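PA14 domain-containing protein (Clostridium clariflavum, PDB 6QDI) probably senses plant-biomass polysaccharides as the calcium-binding tandem PA14 region of a membrane-bound RsgI-type anti-sigma factor. Local coordinates at residues A[67-72]-A[84-89]; A[27-32]-A[114-119]. All blocks are in the same frame, centred on the assembly; numbering follows the deposited sequence.

How the interactions relate
Both contacts lie in the first of the two PA14 domains, with centres about 11 Å apart, and both touch the same calcium ion. They share one antiparallel sheet, in which strands 59-68 and 117-125 are neighbours. Interaction 2 adds strand 27-31 along 117-125, and interaction 1 adds the short strand 88-89 along 59-68. In chain order, 27-32 comes first, then 67-72 and 84-89, then 114-119, so interaction 1 falls wholly between the two halves of interaction 2. Asp-68 and Asn-69 give the calcium side-chain oxygens, while Thr-114 and Asn-116 give backbone oxygens. The metal thus ties the two contacts together at one end of the sheet.

Interaction 1: A[67-72]-A[84-89]; sequences RDNGVR and WDNLVG. With CA (calcium ion), chain D; EDO (1,2-ethanediol), chain C.
Arg-67 and Gly-89 form an antiparallel hydrogen-bonded pair, with Arg-67 N giving to Gly-89 O at 2.8 Å and Gly-89 N giving back to Arg-67 O. Beyond this pair the backbone of 67-72 turns. The peptide before Asn-69 is cis, and Asn-69 and Gly-70 form a classic beta bulge opposite Phe-111. The Arg-67 side chain starts with CG between the backbone N and the carbonyl carbon (chi1 64°), then runs extended over Gly-89 to Asp-85. NH1 and NH2 both grip one carboxylate oxygen, Asp-85 OD1. Arg-67 NH1 meets Asp-85 OD1 on its syn side at 2.9 Å, and NH2 comes from above the carboxylate plane. Leu-87 N reaches the anti side of that oxygen, closing an Asx turn. Arg-67 NH2 also binds Asn-69 O at 2.9 Å, and Glu-92 pairs with NE. Farther along, the Arg-72 guanidinium lies flat on Trp-84, planes 17° apart, in a cation-pi stack; Arg-72 NH1 sits 3.4 Å from Trp-84 CG. Asp-82 forms a salt bridge with Arg-72 NE. At the other end, Asp-68 OD1 and Asn-69 OD1 bind the calcium ion. Asn-69 ND2 donates to a metal-bound oxygen of ethanediol, probably from the crystallisation liquor. The buried Arg-67 charge is thus probably balanced by Asp-85 and Glu-92. By holding Asp-85 OD1 and Asn-69 O at once, the guanidinium links the 84-89 loop to the backbone of a calcium ligand.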
ATOM      1  N   ARG A  67       1.299   7.010  17.835  1.00  6.82           N
ATOM      2  CA  ARG A  67       0.885   6.576  16.508  1.00  7.03           C
ATOM      3  C   ARG A  67      -0.416   7.242  16.077  1.00  6.74           C
ATOM      4  O   ARG A  67      -1.375   7.369  16.851  1.00  7.16           O
ATOM      5  CB  ARG A  67       0.687   5.058  16.467  1.00  7.66           C
ATOM      6  CG  ARG A  67      -0.446   4.556  17.373  1.00  8.15           C
ATOM      7  CD  ARG A  67      -0.616   3.074  17.430  1.00  8.48           C
ATOM      8  NE  ARG A  67      -1.758   2.695  18.234  1.00  9.20           N
ATOM      9  CZ  ARG A  67      -2.995   2.556  17.804  1.00  8.89           C
ATOM     10  NH1 ARG A  67      -3.928   2.147  18.652  1.00 11.43           N
ATOM     11  NH2 ARG A  67      -3.307   2.785  16.526  1.00  9.24           N
ATOM     12  N   ASP A  68      -0.469   7.505  14.776  1.00  6.36           N
ATOM     13  CA  ASP A  68      -1.723   7.863  14.090  1.00  6.05           C
ATOM     14  C   ASP A  68      -1.464   7.383  12.672  1.00  6.02           C
ATOM     15  O   ASP A  68      -0.715   8.055  11.975  1.00  6.50           O
ATOM     16  CB  ASP A  68      -1.985   9.344  14.204  1.00  6.76           C
ATOM     17  CG  ASP A  68      -3.197   9.773  13.458  1.00  7.09           C
ATOM     18  OD1 ASP A  68      -3.730   8.973  12.643  1.00  7.57           O
ATOM     19  OD2 ASP A  68      -3.636  10.957  13.651  1.00  8.02           O
ATOM     20  N   ASN A  69      -1.949   6.216  12.208  1.00  6.28           N
ATOM     21  CA  ASN A  69      -2.886   5.333  12.866  1.00  6.03           C
ATOM     22  C   ASN A  69      -2.230   4.053  13.402  1.00  6.40           C
ATOM     23  O   ASN A  69      -1.682   4.088  14.507  1.00  8.83           O
ATOM     24  CB  ASN A  69      -4.061   5.024  11.917  1.00  6.49           C
ATOM     25  CG  ASN A  69      -4.906   6.253  11.681  1.00  7.04           C
ATOM     26  OD1 ASN A  69      -4.760   6.939  10.661  1.00  6.86           O
ATOM     27  ND2 ASN A  69      -5.701   6.608  12.687  1.00  8.87           N
ATOM     28  N   GLY A  70      -2.272   2.950  12.684  1.00  6.60           N
ATOM     29  CA  GLY A  70      -1.903   1.668  13.282  1.00  6.55           C
ATOM     30  C   GLY A  70      -0.412   1.397  13.302  1.00  6.51           C
ATOM     31  O   GLY A  70       0.332   1.858  12.438  1.00  6.71           O
ATOM     32  N   VAL A  71       0.016   0.603  14.292  1.00  6.45           N
ATOM     33  CA  VAL A  71       1.391   0.122  14.395  0.50  6.12           C
ATOM     34  C   VAL A  71       1.430  -1.312  14.861  1.00  6.93           C
ATOM     35  O   VAL A  71       0.626  -1.721  15.728  1.00  8.17           O
ATOM     36  CB  VAL A  71       2.234   1.003  15.349  0.50  5.30           C
ATOM     37  CG1 VAL A  71       3.520   0.326  15.850  0.50  5.32           C
ATOM     38  CG2 VAL A  71       2.498   2.362  14.729  0.50  3.91           C
ATOM     39  N   ARG A  72       2.403  -2.061  14.343  1.00  7.29           N
ATOM     40  CA  ARG A  72       2.861  -3.317  14.930  1.00  7.75           C
ATOM     41  C   ARG A  72       4.367  -3.208  15.079  1.00  7.63           C
ATOM     42  O   ARG A  72       5.057  -2.829  14.153  1.00  8.75           O
ATOM     43  CB  ARG A  72       2.499  -4.539  14.067  1.00  8.52           C
ATOM     44  CG  ARG A  72       1.003  -4.865  14.080  1.00  9.32           C
ATOM     45  CD  ARG A  72       0.660  -6.242  13.604  1.00 10.97           C
ATOM     46  NE  ARG A  72      -0.778  -6.567  13.741  0.70 10.29           N
ATOM     47  CZ  ARG A  72      -1.654  -6.666  12.733  1.00 12.94           C
ATOM     48  NH1 ARG A  72      -1.273  -6.379  11.453  1.00 14.32           N
ATOM     49  NH2 ARG A  72      -2.926  -7.013  13.002  1.00 15.18           N
ATOM     50  N   TRP A  84      -2.855  -2.427  15.451  1.00  8.00           N
ATOM     51  CA  TRP A  84      -3.119  -2.205  14.021  1.00  7.84           C
ATOM     52  C   TRP A  84      -4.562  -1.765  13.859  1.00  8.36           C
ATOM     53  O   TRP A  84      -5.414  -2.506  13.408  1.00  9.68           O
ATOM     54  CB  TRP A  84      -2.813  -3.462  13.251  1.00  8.31           C
ATOM     55  CG  TRP A  84      -2.680  -3.299  11.779  1.00  8.37           C
ATOM     56  CD1 TRP A  84      -3.538  -3.768  10.822  1.00  9.59           C
ATOM     57  CD2 TRP A  84      -1.604  -2.664  11.079  1.00  7.21           C
ATOM     58  NE1 TRP A  84      -3.048  -3.474   9.580  1.00 10.10           N
ATOM     59  CE2 TRP A  84      -1.868  -2.788   9.701  1.00  7.48           C
ATOM     60  CE3 TRP A  84      -0.437  -2.012  11.481  1.00  7.66           C
ATOM     61  CZ2 TRP A  84      -0.983  -2.322   8.719  1.00  8.44           C
ATOM     62  CZ3 TRP A  84       0.426  -1.521  10.525  1.00  7.96           C
ATOM     63  CH2 TRP A  84       0.157  -1.677   9.138  1.00  8.10           C
ATOM     64  N   ASP A  85      -4.834  -0.530  14.258  1.00  8.47           N
ATOM     65  CA  ASP A  85      -6.212  -0.044  14.297  1.00  9.23           C
ATOM     66  C   ASP A  85      -6.249   1.449  14.009  1.00  9.69           C
ATOM     67  O   ASP A  85      -5.205   2.104  13.883  1.00 10.42           O
ATOM     68  CB  ASP A  85      -6.923  -0.450  15.597  1.00 11.25           C
ATOM     69  CG  ASP A  85      -6.285   0.176  16.803  1.00 13.42           C
ATOM     70  OD1 ASP A  85      -6.061   1.407  16.808  1.00 13.20           O
ATOM     71  OD2 ASP A  85      -6.007  -0.578  17.769  1.00 19.03           O
ATOM     72  N   ASN A  86      -7.489   1.957  13.875  1.00 10.35           N
ATOM     73  CA  ASN A  86      -7.694   3.354  13.477  1.00 11.89           C
ATOM     74  C   ASN A  86      -7.716   4.346  14.570  1.00 14.48           C
ATOM     75  O   ASN A  86      -7.954   5.525  14.310  1.00 20.96           O
ATOM     76  CB  ASN A  86      -8.959   3.442  12.643  1.00 13.73           C
ATOM     77  CG  ASN A  86      -8.756   2.787  11.308  1.00 14.94           C
ATOM     78  OD1 ASN A  86      -7.992   3.278  10.530  1.00 16.95           O
ATOM     79  ND2 ASN A  86      -9.349   1.643  11.081  1.00 21.86           N
ATOM     80  N   LEU A  87      -7.478   3.926  15.800  1.00 13.86           N
ATOM     81  CA  LEU A  87      -7.395   4.862  16.862  1.00 15.36           C
ATOM     82  C   LEU A  87      -6.086   5.690  16.679  1.00 14.08           C
ATOM     83  O   LEU A  87      -5.186   5.444  15.786  0.70 13.48           O
ATOM     84  CB  LEU A  87      -7.428   4.133  18.202  1.00 16.90           C
ATOM     85  CG  LEU A  87      -8.622   3.217  18.444  1.00 20.12           C
ATOM     86  CD1 LEU A  87      -8.460   2.478  19.765  1.00 23.46           C
ATOM     87  CD2 LEU A  87      -9.902   4.054  18.425  1.00 23.96           C
ATOM     88  N   VAL A  88      -5.963   6.641  17.578  1.00 11.76           N
ATOM     89  CA  VAL A  88      -4.712   7.363  17.809  1.00 11.49           C
ATOM     90  C   VAL A  88      -4.205   6.907  19.159  1.00 12.10           C
ATOM     91  O   VAL A  88      -4.936   6.953  20.161  1.00 17.12           O
ATOM     92  CB  VAL A  88      -4.943   8.869  17.763  1.00 12.97           C
ATOM     93  CG1 VAL A  88      -3.688   9.614  18.171  1.00 14.16           C
ATOM     94  CG2 VAL A  88      -5.397   9.273  16.344  1.00 14.43           C
ATOM     95  N   GLY A  89      -2.955   6.435  19.190  1.00  9.94           N
ATOM     96  CA  GLY A  89      -2.384   5.870  20.410  1.00 11.36           C
ATOM     97  C   GLY A  89      -1.224   6.699  20.886  1.00 11.16           C
ATOM     98  O   GLY A  89      -0.274   6.937  20.177  1.00 12.52           O
TER
HETATM   99 CA    CA D 403      -4.633   9.385  10.542  1.00  6.90          CA
HETATM  100  C1  EDO C 402      -6.804  10.982  12.491  1.00 12.60           C
HETATM  101  O1  EDO C 402      -5.553  11.286  11.838  1.00  8.86           O
HETATM  102  C2  EDO C 402      -7.658  10.094  11.565  1.00 14.08           C
HETATM  103  O2  EDO C 402      -6.905   8.928  11.372  1.00 10.62           O

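Interaction 2: A[27-32]-A[114-119]; sequences DFFWGV and TGNGFV. With CA (calcium ion), chain D.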
ATOM      1  N   ASP A  27      10.827   8.663  13.777  1.00 10.02           N
ATOM      2  CA  ASP A  27      10.381   9.877  14.433  1.00 10.51           C
ATOM      3  C   ASP A  27       9.808  10.768  13.364  1.00  9.56           C
ATOM      4  O   ASP A  27      10.544  11.551  12.763  1.00 12.53           O
ATOM      5  CB  ASP A  27      11.570  10.527  15.147  1.00 11.26           C
ATOM      6  CG  ASP A  27      11.218  11.785  15.895  1.00 13.77           C
ATOM      7  OD1 ASP A  27      10.021  12.064  16.146  1.00 15.99           O
ATOM      8  OD2 ASP A  27      12.196  12.449  16.238  1.00 17.44           O
ATOM      9  N   PHE A  28       8.531  10.570  13.059  1.00  8.85           N
ATOM     10  CA  PHE A  28       7.904  11.210  11.910  1.00  8.41           C
ATOM     11  C   PHE A  28       6.604  11.868  12.276  1.00  8.38           C
ATOM     12  O   PHE A  28       5.791  11.308  13.013  1.00  8.41           O
ATOM     13  CB  PHE A  28       7.638  10.195  10.795  1.00  9.60           C
ATOM     14  CG  PHE A  28       8.885   9.758  10.121  1.00  9.70           C
ATOM     15  CD1 PHE A  28       9.486  10.578   9.212  1.00 10.72           C
ATOM     16  CD2 PHE A  28       9.478   8.539  10.389  1.00  9.94           C
ATOM     17  CE1 PHE A  28      10.656  10.217   8.574  1.00 11.27           C
ATOM     18  CE2 PHE A  28      10.666   8.161   9.750  1.00 10.71           C
ATOM     19  CZ  PHE A  28      11.252   9.008   8.861  1.00 12.86           C
ATOM     20  N   PHE A  29       6.414  13.054  11.734  1.00  8.61           N
ATOM     21  CA  PHE A  29       5.172  13.740  11.841  1.00  9.13           C
ATOM     22  C   PHE A  29       4.869  14.302  10.461  1.00  8.81           C
ATOM     23  O   PHE A  29       5.602  15.219  10.006  1.00 10.36           O
ATOM     24  CB  PHE A  29       5.233  14.857  12.890  1.00  9.49           C
ATOM     25  CG  PHE A  29       3.941  15.558  13.084  1.00  9.16           C
ATOM     26  CD1 PHE A  29       3.474  16.530  12.143  1.00 10.19           C
ATOM     27  CD2 PHE A  29       3.150  15.322  14.185  1.00  9.66           C
ATOM     28  CE1 PHE A  29       2.282  17.181  12.308  1.00 10.63           C
ATOM     29  CE2 PHE A  29       1.984  16.010  14.350  1.00 11.05           C
ATOM     30  CZ  PHE A  29       1.549  16.912  13.404  1.00 10.86           C
ATOM     31  N   TRP A  30       3.871  13.746   9.776  1.00  8.60           N
ATOM     32  CA  TRP A  30       3.624  14.061   8.371  1.00  9.00           C
ATOM     33  C   TRP A  30       2.449  15.004   8.156  1.00  9.44           C
ATOM     34  O   TRP A  30       2.224  15.460   7.030  1.00 10.41           O
ATOM     35  CB  TRP A  30       3.453  12.764   7.579  1.00  8.92           C
ATOM     36  CG  TRP A  30       4.698  11.993   7.448  1.00  8.97           C
ATOM     37  CD1 TRP A  30       5.884  12.410   6.894  1.00 10.70           C
ATOM     38  CD2 TRP A  30       4.920  10.637   7.837  1.00  8.75           C
ATOM     39  NE1 TRP A  30       6.812  11.417   6.926  1.00 10.96           N
ATOM     40  CE2 TRP A  30       6.236  10.303   7.477  1.00  9.65           C
ATOM     41  CE3 TRP A  30       4.129   9.673   8.461  1.00 10.24           C
ATOM     42  CZ2 TRP A  30       6.779   9.035   7.701  1.00 10.80           C
ATOM     43  CZ3 TRP A  30       4.688   8.405   8.689  1.00 10.70           C
ATOM     44  CH2 TRP A  30       5.977   8.118   8.316  1.00 10.84           C
ATOM     45  N   GLY A  31       1.666  15.293   9.218  1.00  8.98           N
ATOM     46  CA  GLY A  31       0.509  16.135   9.022  1.00 10.37           C
ATOM     47  C   GLY A  31      -0.437  15.408   8.108  1.00 10.49           C
ATOM     48  O   GLY A  31      -0.562  14.188   8.155  1.00  9.89           O
ATOM     49  N   VAL A  32      -1.056  16.170   7.221  1.00 12.74           N
ATOM     50  CA  VAL A  32      -1.957  15.573   6.231  1.00 12.10           C
ATOM     51  C   VAL A  32      -1.269  15.373   4.899  1.00 11.08           C
ATOM     52  O   VAL A  32      -1.945  15.047   3.912  1.00 14.11           O
ATOM     53  CB  VAL A  32      -3.288  16.346   6.044  1.00 13.97           C
ATOM     54  CG1 VAL A  32      -4.088  16.260   7.333  1.00 16.37           C
ATOM     55  CG2 VAL A  32      -3.068  17.780   5.635  1.00 16.05           C
ATOM     56  N   THR A 114      -6.315   8.248   6.534  1.00  6.71           N
ATOM     57  CA  THR A 114      -6.850   9.631   6.506  1.00  7.80           C
ATOM     58  C   THR A 114      -6.327  10.484   7.650  1.00  8.08           C
ATOM     59  O   THR A 114      -5.902   9.998   8.713  1.00  8.28           O
ATOM     60  CB  THR A 114      -8.386   9.741   6.454  1.00  8.34           C
ATOM     61  OG1 THR A 114      -8.990   9.497   7.731  1.00  9.12           O
ATOM     62  CG2 THR A 114      -8.962   8.832   5.391  1.00  9.12           C
ATOM     63  N   GLY A 115      -6.372  11.785   7.426  1.00  9.08           N
ATOM     64  CA  GLY A 115      -6.004  12.752   8.440  1.00  8.82           C
ATOM     65  C   GLY A 115      -4.521  12.770   8.712  1.00  8.22           C
ATOM     66  O   GLY A 115      -3.692  12.387   7.885  1.00  8.51           O
ATOM     67  N   ASN A 116      -4.192  13.260   9.892  1.00  8.06           N
ATOM     68  CA  ASN A 116      -2.823  13.345  10.336  1.00  7.61           C
ATOM     69  C   ASN A 116      -2.186  11.949  10.313  1.00  6.99           C
ATOM     70  O   ASN A 116      -2.849  10.938  10.562  1.00  7.34           O
ATOM     71  CB  ASN A 116      -2.783  13.877  11.777  1.00  8.42           C
ATOM     72  CG  ASN A 116      -1.448  14.536  12.158  1.00  9.40           C
ATOM     73  OD1 ASN A 116      -0.462  14.526  11.410  1.00 10.65           O
ATOM     74  ND2 ASN A 116      -1.423  15.092  13.368  1.00 10.40           N
ATOM     75  N   GLY A 117      -0.878  11.925  10.087  1.00  7.29           N
ATOM     76  CA  GLY A 117      -0.069  10.731  10.187  1.00  7.34           C
ATOM     77  C   GLY A 117       1.182  11.038  10.992  1.00  6.64           C
ATOM     78  O   GLY A 117       1.864  11.999  10.700  1.00  7.82           O
ATOM     79  N   PHE A 118       1.456  10.207  12.008  1.00  6.53           N
ATOM     80  CA  PHE A 118       2.674  10.338  12.780  1.00  6.90           C
ATOM     81  C   PHE A 118       3.025   8.986  13.402  1.00  6.88           C
ATOM     82  O   PHE A 118       2.142   8.175  13.676  1.00  7.04           O
ATOM     83  CB  PHE A 118       2.606  11.465  13.822  1.00  6.95           C
ATOM     84  CG  PHE A 118       1.448  11.414  14.777  1.00  7.12           C
ATOM     85  CD1 PHE A 118       1.444  10.533  15.855  1.00  7.58           C
ATOM     86  CD2 PHE A 118       0.421  12.337  14.669  1.00  7.64           C
ATOM     87  CE1 PHE A 118       0.397  10.532  16.776  1.00  8.06           C
ATOM     88  CE2 PHE A 118      -0.609  12.362  15.610  1.00  7.96           C
ATOM     89  CZ  PHE A 118      -0.629  11.461  16.639  1.00  8.32           C
ATOM     90  N   VAL A 119       4.313   8.802  13.686  1.00  7.07           N
ATOM     91  CA  VAL A 119       4.780   7.621  14.363  1.00  7.41           C
ATOM     92  C   VAL A 119       6.144   7.939  14.970  1.00  8.04           C
ATOM     93  O   VAL A 119       7.048   8.457  14.291  1.00  9.71           O
ATOM     94  CB  VAL A 119       4.801   6.389  13.451  1.00  7.94           C
ATOM     95  CG1 VAL A 119       5.643   6.536  12.207  1.00  9.04           C
ATOM     96  CG2 VAL A 119       5.220   5.152  14.221  1.00  8.77           C
TER
HETATM   97 CA    CA D 403      -4.633   9.385  10.542  1.00  6.90          CA
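Phe-28 and Val-119 pair as neighbours in an antiparallel sheet of the PA14 fold, a beta-sandwich. Strands 27-31 and 117-119 run at 173° to each other, 4.8 Å apart at closest approach. Phe-28 uses both its backbone groups on Val-119: Phe-28 N gives to Val-119 O at 2.9 Å, and Val-119 N gives back to Phe-28 O. Next comes the non-hydrogen-bonded pair of Phe-29 and Phe-118. Phe-118 turns its own N-H and C=O to the other neighbouring strand, where its O takes the N-H of Asp-68. Trp-30 N then gives to Gly-117 O at 2.8 Å, with the N-H nearly in line with the carbonyl. Gly-117 N gives to Gly-31 O through a more bent bond, 135° at the hydrogen. Beyond it, the 114-116 turn faces the calcium ion. Thr-114 O and Asn-116 O are both metal ligands. Asp-68, Asn-69 and Asn-112 complete the protein part of the site. Between these ligands, Gly-115 O accepts from Asn-112 ND2, and Gly-115 N gives to Glu-43.

The Trp-30 ring lies beside Val-119, with Trp-30 CZ3 4.1 Å from Val-119 CG1, and both touch Trp-49. On the face that carries Phe-29 and Phe-118, their rings are nearly parallel but slid apart, so they barely overlap. With CG anti to the backbone N (chi1 -177°), the Phe-29 ring reaches across to Phe-118. Phe-29 CD2 comes to 3.9 Å from Phe-118 CB.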